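Local atomic coordinates of phosphoribosyl-glycinamide (GAR) synthetase (Cryptococcus neoformans var. grubii serotype A, PDB entry 7LVO), a protein that catalyses, through this N-terminal GAR synthetase part of a bifunctional enzyme, the ATP-dependent joining of glycine to phosphoribosylamine in de novo purine biosynthesis. Residues G112-L117 and N333-D338; G120-F125 and P135-A140. All coordinates share one frame; numbering follows the deposited sequence.

Contact 1 (G112-L117 and N333-D338)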
ATOM      1  N   GLY A 112      -2.433   7.472  -4.483  1.00 20.83           N
ATOM      2  CA  GLY A 112      -1.565   6.532  -3.811  1.00 30.14           C
ATOM      3  C   GLY A 112      -1.918   6.340  -2.350  1.00 33.06           C
ATOM      4  O   GLY A 112      -2.224   5.232  -1.903  1.00 36.45           O
ATOM      5  N   PRO A 113      -1.877   7.420  -1.575  1.00 30.66           N
ATOM      6  CA  PRO A 113      -2.165   7.310  -0.139  1.00 35.27           C
ATOM      7  C   PRO A 113      -3.601   6.870   0.121  1.00 33.34           C
ATOM      8  O   PRO A 113      -4.468   6.855  -0.761  1.00 33.32           O
ATOM      9  CB  PRO A 113      -1.908   8.725   0.394  1.00 38.93           C
ATOM     10  CG  PRO A 113      -1.026   9.376  -0.637  1.00 36.77           C
ATOM     11  CD  PRO A 113      -1.446   8.779  -1.957  1.00 32.71           C
ATOM     12  N   GLU A 114      -3.852   6.521   1.384  1.00 35.02           N
ATOM     13  CA  GLU A 114      -5.169   6.043   1.790  1.00 36.74           C
ATOM     14  C   GLU A 114      -6.139   7.195   2.019  1.00 29.81           C
ATOM     15  O   GLU A 114      -7.322   7.095   1.662  1.00 29.09           O
ATOM     16  CB  GLU A 114      -5.038   5.197   3.062  1.00 42.67           C
ATOM     17  CG  GLU A 114      -6.356   4.734   3.661  1.00 47.06           C
ATOM     18  CD  GLU A 114      -6.199   4.219   5.087  1.00 57.33           C
ATOM     19  OE1 GLU A 114      -5.061   4.230   5.602  1.00 68.49           O
ATOM     20  OE2 GLU A 114      -7.213   3.806   5.692  1.00 52.48           O
ATOM     21  N   GLN A 115      -5.662   8.292   2.610  1.00 25.41           N
ATOM     22  CA  GLN A 115      -6.575   9.347   3.040  1.00 31.86           C
ATOM     23  C   GLN A 115      -7.447   9.876   1.909  1.00 25.73           C
ATOM     24  O   GLN A 115      -8.674   9.944   2.092  1.00 33.28           O
ATOM     25  CB  GLN A 115      -5.775  10.477   3.691  1.00 32.79           C
ATOM     26  CG  GLN A 115      -6.632  11.616   4.227  1.00 42.36           C
ATOM     27  CD  GLN A 115      -5.862  12.542   5.154  1.00 57.55           C
ATOM     28  OE1 GLN A 115      -5.278  12.100   6.146  1.00 51.76           O
ATOM     29  NE2 GLN A 115      -5.857  13.832   4.833  1.00 59.03           N
ATOM     30  N   PRO A 116      -6.912  10.277   0.750  1.00 27.49           N
ATOM     31  CA  PRO A 116      -7.799  10.825  -0.297  1.00 25.12           C
ATOM     32  C   PRO A 116      -8.840   9.828  -0.779  1.00 25.35           C
ATOM     33  O   PRO A 116      -9.972  10.222  -1.081  1.00 26.13           O
ATOM     34  CB  PRO A 116      -6.823  11.227  -1.416  1.00 27.91           C
ATOM     35  CG  PRO A 116      -5.577  10.441  -1.155  1.00 36.83           C
ATOM     36  CD  PRO A 116      -5.495  10.287   0.342  1.00 29.22           C
ATOM     37  N   LEU A 117      -8.487   8.546  -0.872  1.00 24.22           N
ATOM     38  CA  LEU A 117      -9.462   7.542  -1.295  1.00 26.39           C
ATOM     39  C   LEU A 117     -10.580   7.404  -0.270  1.00 26.91           C
ATOM     40  O   LEU A 117     -11.767   7.525  -0.606  1.00 23.02           O
ATOM     41  CB  LEU A 117      -8.764   6.202  -1.520  1.00 22.81           C
ATOM     42  CG  LEU A 117      -7.877   6.120  -2.757  1.00 23.46           C
ATOM     43  CD1 LEU A 117      -7.108   4.809  -2.783  1.00 25.80           C
ATOM     44  CD2 LEU A 117      -8.703   6.273  -4.019  1.00 23.22           C
ATOM     45  N   ASN A 333      -6.386  -3.248   2.222  1.00 23.62           N
ATOM     46  CA  ASN A 333      -5.902  -1.956   1.764  1.00 25.08           C
ATOM     47  C   ASN A 333      -6.355  -1.776   0.318  1.00 34.97           C
ATOM     48  O   ASN A 333      -6.294  -2.720  -0.484  1.00 27.08           O
ATOM     49  CB  ASN A 333      -4.386  -1.855   1.877  1.00 32.72           C
ATOM     50  CG  ASN A 333      -3.919  -1.748   3.330  1.00 40.66           C
ATOM     51  OD1 ASN A 333      -4.653  -2.074   4.264  1.00 35.75           O
ATOM     52  ND2 ASN A 333      -2.694  -1.283   3.519  1.00 43.66           N
ATOM     53  N   VAL A 334      -6.816  -0.568  -0.012  1.00 22.59           N
ATOM     54  CA  VAL A 334      -7.505  -0.344  -1.279  1.00 20.62           C
ATOM     55  C   VAL A 334      -6.643   0.459  -2.238  1.00 23.57           C
ATOM     56  O   VAL A 334      -7.155   1.253  -3.036  1.00 22.96           O
ATOM     57  CB  VAL A 334      -8.860   0.354  -1.051  1.00 30.20           C
ATOM     58  CG1 VAL A 334      -9.779  -0.521  -0.177  1.00 22.25           C
ATOM     59  CG2 VAL A 334      -8.656   1.726  -0.418  1.00 23.81           C
ATOM     60  N   ARG A 335      -5.331   0.256  -2.168  1.00 22.82           N
ATOM     61  CA  ARG A 335      -4.396   0.935  -3.051  1.00 25.63           C
ATOM     62  C   ARG A 335      -3.076   0.180  -3.024  1.00 25.74           C
ATOM     63  O   ARG A 335      -2.881  -0.743  -2.231  1.00 24.76           O
ATOM     64  CB  ARG A 335      -4.206   2.399  -2.644  1.00 23.40           C
ATOM     65  CG  ARG A 335      -4.269   2.672  -1.143  1.00 27.80           C
ATOM     66  CD  ARG A 335      -3.229   1.893  -0.375  1.00 40.58           C
ATOM     67  NE  ARG A 335      -3.312   2.138   1.064  1.00 43.49           N
ATOM     68  CZ  ARG A 335      -2.502   1.597   1.965  1.00 49.10           C
ATOM     69  NH1 ARG A 335      -1.519   0.789   1.610  1.00 41.89           N
ATOM     70  NH2 ARG A 335      -2.682   1.876   3.251  1.00 62.21           N
ATOM     71  N   PHE A 336      -2.172   0.579  -3.915  1.00 24.68           N
ATOM     72  CA  PHE A 336      -0.854  -0.037  -3.950  1.00 28.93           C
ATOM     73  C   PHE A 336      -0.168   0.092  -2.592  1.00 27.89           C
ATOM     74  O   PHE A 336      -0.407   1.036  -1.835  1.00 27.52           O
ATOM     75  CB  PHE A 336       0.011   0.594  -5.036  1.00 26.08           C
ATOM     76  CG  PHE A 336      -0.290   0.090  -6.418  1.00 30.83           C
ATOM     77  CD1 PHE A 336       0.168  -1.146  -6.824  1.00 29.96           C
ATOM     78  CD2 PHE A 336      -1.028   0.858  -7.314  1.00 26.80           C
ATOM     79  CE1 PHE A 336      -0.111  -1.619  -8.095  1.00 32.59           C
ATOM     80  CE2 PHE A 336      -1.294   0.392  -8.584  1.00 26.23           C
ATOM     81  CZ  PHE A 336      -0.838  -0.845  -8.975  1.00 28.90           C
ATOM     82  N   GLY A 337       0.684  -0.885  -2.282  1.00 22.69           N
ATOM     83  CA  GLY A 337       1.392  -0.916  -1.025  1.00 26.88           C
ATOM     84  C   GLY A 337       2.797  -0.350  -1.140  1.00 27.79           C
ATOM     85  O   GLY A 337       3.379  -0.274  -2.221  1.00 30.26           O
ATOM     86  N   ASP A 338       3.344   0.054   0.003  1.00 21.38           N
ATOM     87  CA  ASP A 338       4.689   0.610   0.078  1.00 25.35           C
ATOM     88  C   ASP A 338       5.410  -0.096   1.219  1.00 29.12           C
ATOM     89  O   ASP A 338       4.917  -0.071   2.365  1.00 35.90           O
ATOM     90  CB  ASP A 338       4.636   2.121   0.302  1.00 26.33           C
ATOM     91  CG  ASP A 338       5.980   2.791   0.096  1.00 23.66           C
ATOM     92  OD1 ASP A 338       6.976   2.312   0.649  1.00 30.41           O
ATOM     93  OD2 ASP A 338       6.034   3.792  -0.651  1.00 24.75           O
TER

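Contact 2 (G120-F125 and P135-A140). With EDO (1,2-ethanediol), chain B.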
ATOM      1  N   GLY A 120     -12.865  10.169  -0.253  1.00 31.85           N
ATOM      2  CA  GLY A 120     -13.737  10.259  -1.393  1.00 28.36           C
ATOM      3  C   GLY A 120     -13.214  11.024  -2.583  1.00 28.74           C
ATOM      4  O   GLY A 120     -14.011  11.675  -3.273  1.00 36.96           O
ATOM      5  N   VAL A 121     -11.913  10.963  -2.857  1.00 29.21           N
ATOM      6  CA  VAL A 121     -11.362  11.684  -3.996  1.00 32.12           C
ATOM      7  C   VAL A 121     -11.952  11.162  -5.302  1.00 27.98           C
ATOM      8  O   VAL A 121     -12.081  11.911  -6.276  1.00 33.65           O
ATOM      9  CB  VAL A 121      -9.821  11.590  -3.993  1.00 28.36           C
ATOM     10  CG1 VAL A 121      -9.375  10.157  -4.266  1.00 31.46           C
ATOM     11  CG2 VAL A 121      -9.226  12.546  -5.014  1.00 25.36           C
ATOM     12  N   GLU A 122     -12.312   9.877  -5.348  1.00 24.78           N
ATOM     13  CA  GLU A 122     -12.863   9.305  -6.570  1.00 33.09           C
ATOM     14  C   GLU A 122     -14.148  10.014  -6.980  1.00 33.48           C
ATOM     15  O   GLU A 122     -14.334  10.337  -8.160  1.00 30.00           O
ATOM     16  CB  GLU A 122     -13.116   7.809  -6.380  1.00 28.00           C
ATOM     17  CG  GLU A 122     -13.471   7.055  -7.657  1.00 31.06           C
ATOM     18  CD  GLU A 122     -14.966   6.923  -7.874  1.00 31.09           C
ATOM     19  OE1 GLU A 122     -15.752   7.412  -7.034  1.00 34.98           O
ATOM     20  OE2 GLU A 122     -15.362   6.318  -8.891  1.00 43.59           O
ATOM     21  N   GLY A 123     -15.044  10.270  -6.020  1.00 26.58           N
ATOM     22  CA  GLY A 123     -16.263  10.988  -6.333  1.00 28.37           C
ATOM     23  C   GLY A 123     -16.017  12.403  -6.802  1.00 34.63           C
ATOM     24  O   GLY A 123     -16.744  12.905  -7.671  1.00 26.99           O
ATOM     25  N   ALA A 124     -14.994  13.062  -6.248  1.00 23.35           N
ATOM     26  CA  ALA A 124     -14.681  14.422  -6.660  1.00 27.51           C
ATOM     27  C   ALA A 124     -14.297  14.477  -8.136  1.00 29.90           C
ATOM     28  O   ALA A 124     -14.772  15.340  -8.883  1.00 25.70           O
ATOM     29  CB  ALA A 124     -13.553  14.979  -5.789  1.00 32.02           C
ATOM     30  N   PHE A 125     -13.426  13.564  -8.575  1.00 21.13           N
ATOM     31  CA  PHE A 125     -13.037  13.547  -9.982  1.00 29.37           C
ATOM     32  C   PHE A 125     -14.156  13.000 -10.862  1.00 29.11           C
ATOM     33  O   PHE A 125     -14.255  13.367 -12.041  1.00 30.43           O
ATOM     34  CB  PHE A 125     -11.765  12.728 -10.170  1.00 25.46           C
ATOM     35  CG  PHE A 125     -10.510  13.452  -9.760  1.00 27.52           C
ATOM     36  CD1 PHE A 125      -9.942  14.400 -10.592  1.00 23.09           C
ATOM     37  CD2 PHE A 125      -9.898  13.178  -8.548  1.00 27.05           C
ATOM     38  CE1 PHE A 125      -8.791  15.066 -10.219  1.00 26.79           C
ATOM     39  CE2 PHE A 125      -8.744  13.833  -8.170  1.00 27.47           C
ATOM     40  CZ  PHE A 125      -8.194  14.784  -9.004  1.00 25.18           C
ATOM     41  N   PRO A 135     -10.955   2.993  -5.624  1.00 21.02           N
ATOM     42  CA  PRO A 135     -12.331   2.683  -5.243  1.00 32.54           C
ATOM     43  C   PRO A 135     -13.175   3.932  -5.062  1.00 32.36           C
ATOM     44  O   PRO A 135     -12.681   5.022  -4.759  1.00 23.33           O
ATOM     45  CB  PRO A 135     -12.164   1.934  -3.910  1.00 29.78           C
ATOM     46  CG  PRO A 135     -10.917   2.516  -3.331  1.00 29.44           C
ATOM     47  CD  PRO A 135     -10.005   2.752  -4.518  1.00 25.12           C
ATOM     48  N   SER A 136     -14.470   3.752  -5.267  1.00 19.81           N
ATOM     49  CA  SER A 136     -15.430   4.793  -4.931  1.00 28.97           C
ATOM     50  C   SER A 136     -15.352   5.102  -3.440  1.00 25.43           C
ATOM     51  O   SER A 136     -14.843   4.297  -2.654  1.00 32.80           O
ATOM     52  CB  SER A 136     -16.841   4.353  -5.300  1.00 31.96           C
ATOM     53  OG  SER A 136     -17.249   3.272  -4.490  1.00 28.80           O
ATOM     54  N   PRO A 137     -15.840   6.274  -3.027  1.00 31.44           N
ATOM     55  CA  PRO A 137     -15.874   6.578  -1.584  1.00 28.94           C
ATOM     56  C   PRO A 137     -16.441   5.446  -0.738  1.00 33.87           C
ATOM     57  O   PRO A 137     -15.956   5.200   0.375  1.00 25.69           O
ATOM     58  CB  PRO A 137     -16.756   7.830  -1.517  1.00 27.12           C
ATOM     59  CG  PRO A 137     -16.566   8.493  -2.844  1.00 37.74           C
ATOM     60  CD  PRO A 137     -16.355   7.380  -3.856  1.00 25.10           C
ATOM     61  N   ALA A 138     -17.459   4.743  -1.246  1.00 29.30           N
ATOM     62  CA  ALA A 138     -18.043   3.636  -0.496  1.00 30.56           C
ATOM     63  C   ALA A 138     -17.124   2.415  -0.497  1.00 29.23           C
ATOM     64  O   ALA A 138     -16.838   1.840   0.561  1.00 30.62           O
ATOM     65  CB  ALA A 138     -19.409   3.278  -1.077  1.00 33.22           C
ATOM     66  N   ALA A 139     -16.658   2.001  -1.677  1.00 25.42           N
ATOM     67  CA  ALA A 139     -15.791   0.831  -1.757  1.00 35.57           C
ATOM     68  C   ALA A 139     -14.507   1.024  -0.956  1.00 35.66           C
ATOM     69  O   ALA A 139     -13.940   0.049  -0.445  1.00 26.32           O
ATOM     70  CB  ALA A 139     -15.457   0.524  -3.217  1.00 30.34           C
ATOM     71  N   ALA A 140     -14.034   2.268  -0.836  1.00 36.17           N
ATOM     72  CA  ALA A 140     -12.823   2.539  -0.068  1.00 29.43           C
ATOM     73  C   ALA A 140     -12.993   2.228   1.415  1.00 36.25           C
ATOM     74  O   ALA A 140     -11.989   2.167   2.136  1.00 28.50           O
ATOM     75  CB  ALA A 140     -12.408   4.000  -0.246  1.00 29.66           C
TER
HETATM   76  C1  EDO B 501     -20.024   7.056  -3.540  1.00 36.70           C
HETATM   77  O1  EDO B 501     -19.176   5.903  -3.437  1.00 36.70           O
HETATM   78  C2  EDO B 501     -20.053   7.556  -4.978  1.00 36.70           C
HETATM   79  O2  EDO B 501     -20.579   6.535  -5.828  1.00 36.70           O
HETATM   80  O   HOH W   1     -12.534   7.543  -3.343  1.00 20.54           O

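Contact 1 (G112-L117 and N333-D338)
Where the N domain of GAR synthetase meets the ATP-grasp domain, Arg335 lies across the loop that leaves strand 108-111 and the start of helix 114-118, touching Gly112, Glu114 and Leu117. Its aliphatic part does most of the touching: Arg335 CG sits 3.4 Å from the carbonyl O of Gly112, and Arg335 CB is 3.8 Å from Leu117 CD1. With chi1 at 34°, Arg335 CG is held between the backbone N and the carbonyl carbon, and a bend at chi2 (59°) swings the rest of the chain past Gly112 toward Glu114. There the guanidinium is met at its edge, near its plane, by Glu114 CB, 4.0 Å from Arg335 NE. The two charged groups stop short of a salt bridge: Glu114 OE1 is 4.1 Å from Arg335 NH2, with the carboxylate and guanidinium planes turned 54° apart. The loop of 333-338 follows the edge strand 326-333 of the ATP-grasp domain, which carries the predicted magnesium ligands Glu331 and Asn333. Glu143 forms the salt bridge to Arg335 NH2 and also accepts a hydrogen bond from Val334 N. On the helix side, Leu117 CD1 packs against Val334, 3.6 Å from Val334 O and 4.2 Å from Val334 CG2.

Contact 2 (G120-F125 and P135-A140)
Glu122 reaches from the first turn of helix 121-126 across the backbone of Pro135 and Ser136, and its side chain meets the ring of Pro137 at about a right angle. CG stands anti to the backbone N (chi1 -170°), and the chain then bends at chi2 (-95°), laying the carboxylate alongside Ser136. Glu122 CB comes within 3.3 Å of Pro135 O; Glu122 OE1 lies 3.4 Å from Ser136 CA and 3.2 Å from Pro137 CD. The next ring atom, Pro137 CG, lies 3.6 Å from Gly120 CA. Gly120, with positive phi, closes helix 114-118 in a Schellman motif and is also the N-cap residue of helix 121-126. From Ser136 the chain turns in an ST motif that carries it round Pro137, Ser136 OG accepting from Ala139 N. A 1,2-ethanediol, probably from the crystallisation liquor, accepts a hydrogen bond from Ala138 N through O1. No direct hydrogen bond joins the segments; one water bridges them, accepting from Glu122 N (3.1 Å) and donating to Pro135 O (2.9 Å). The carboxylate thus meets carbon atoms across this contact, and the polar link runs through backbone and water.

Overall arrangement
Contact 1 lies near the centre of the chain and joins two domains far apart in sequence; contact 2, its centre about 17 Å from that of the chain, connects neighbouring parts of the N domain. Their centres are about 12 Å apart, and the consecutive helices 114-118 and 121-126 link them. Pro135 completes the connection, packing against both Leu117 and Val334. The chemistry differs with the setting: at 333-338 an arginine with its salt-bridge partner on helix 141-144 lies beside a predicted metal site, whereas at 135-140 a glutamate and a proline meet, with a water between backbones. Neither contact has a direct hydrogen bond between its segments, and both are only partly buried.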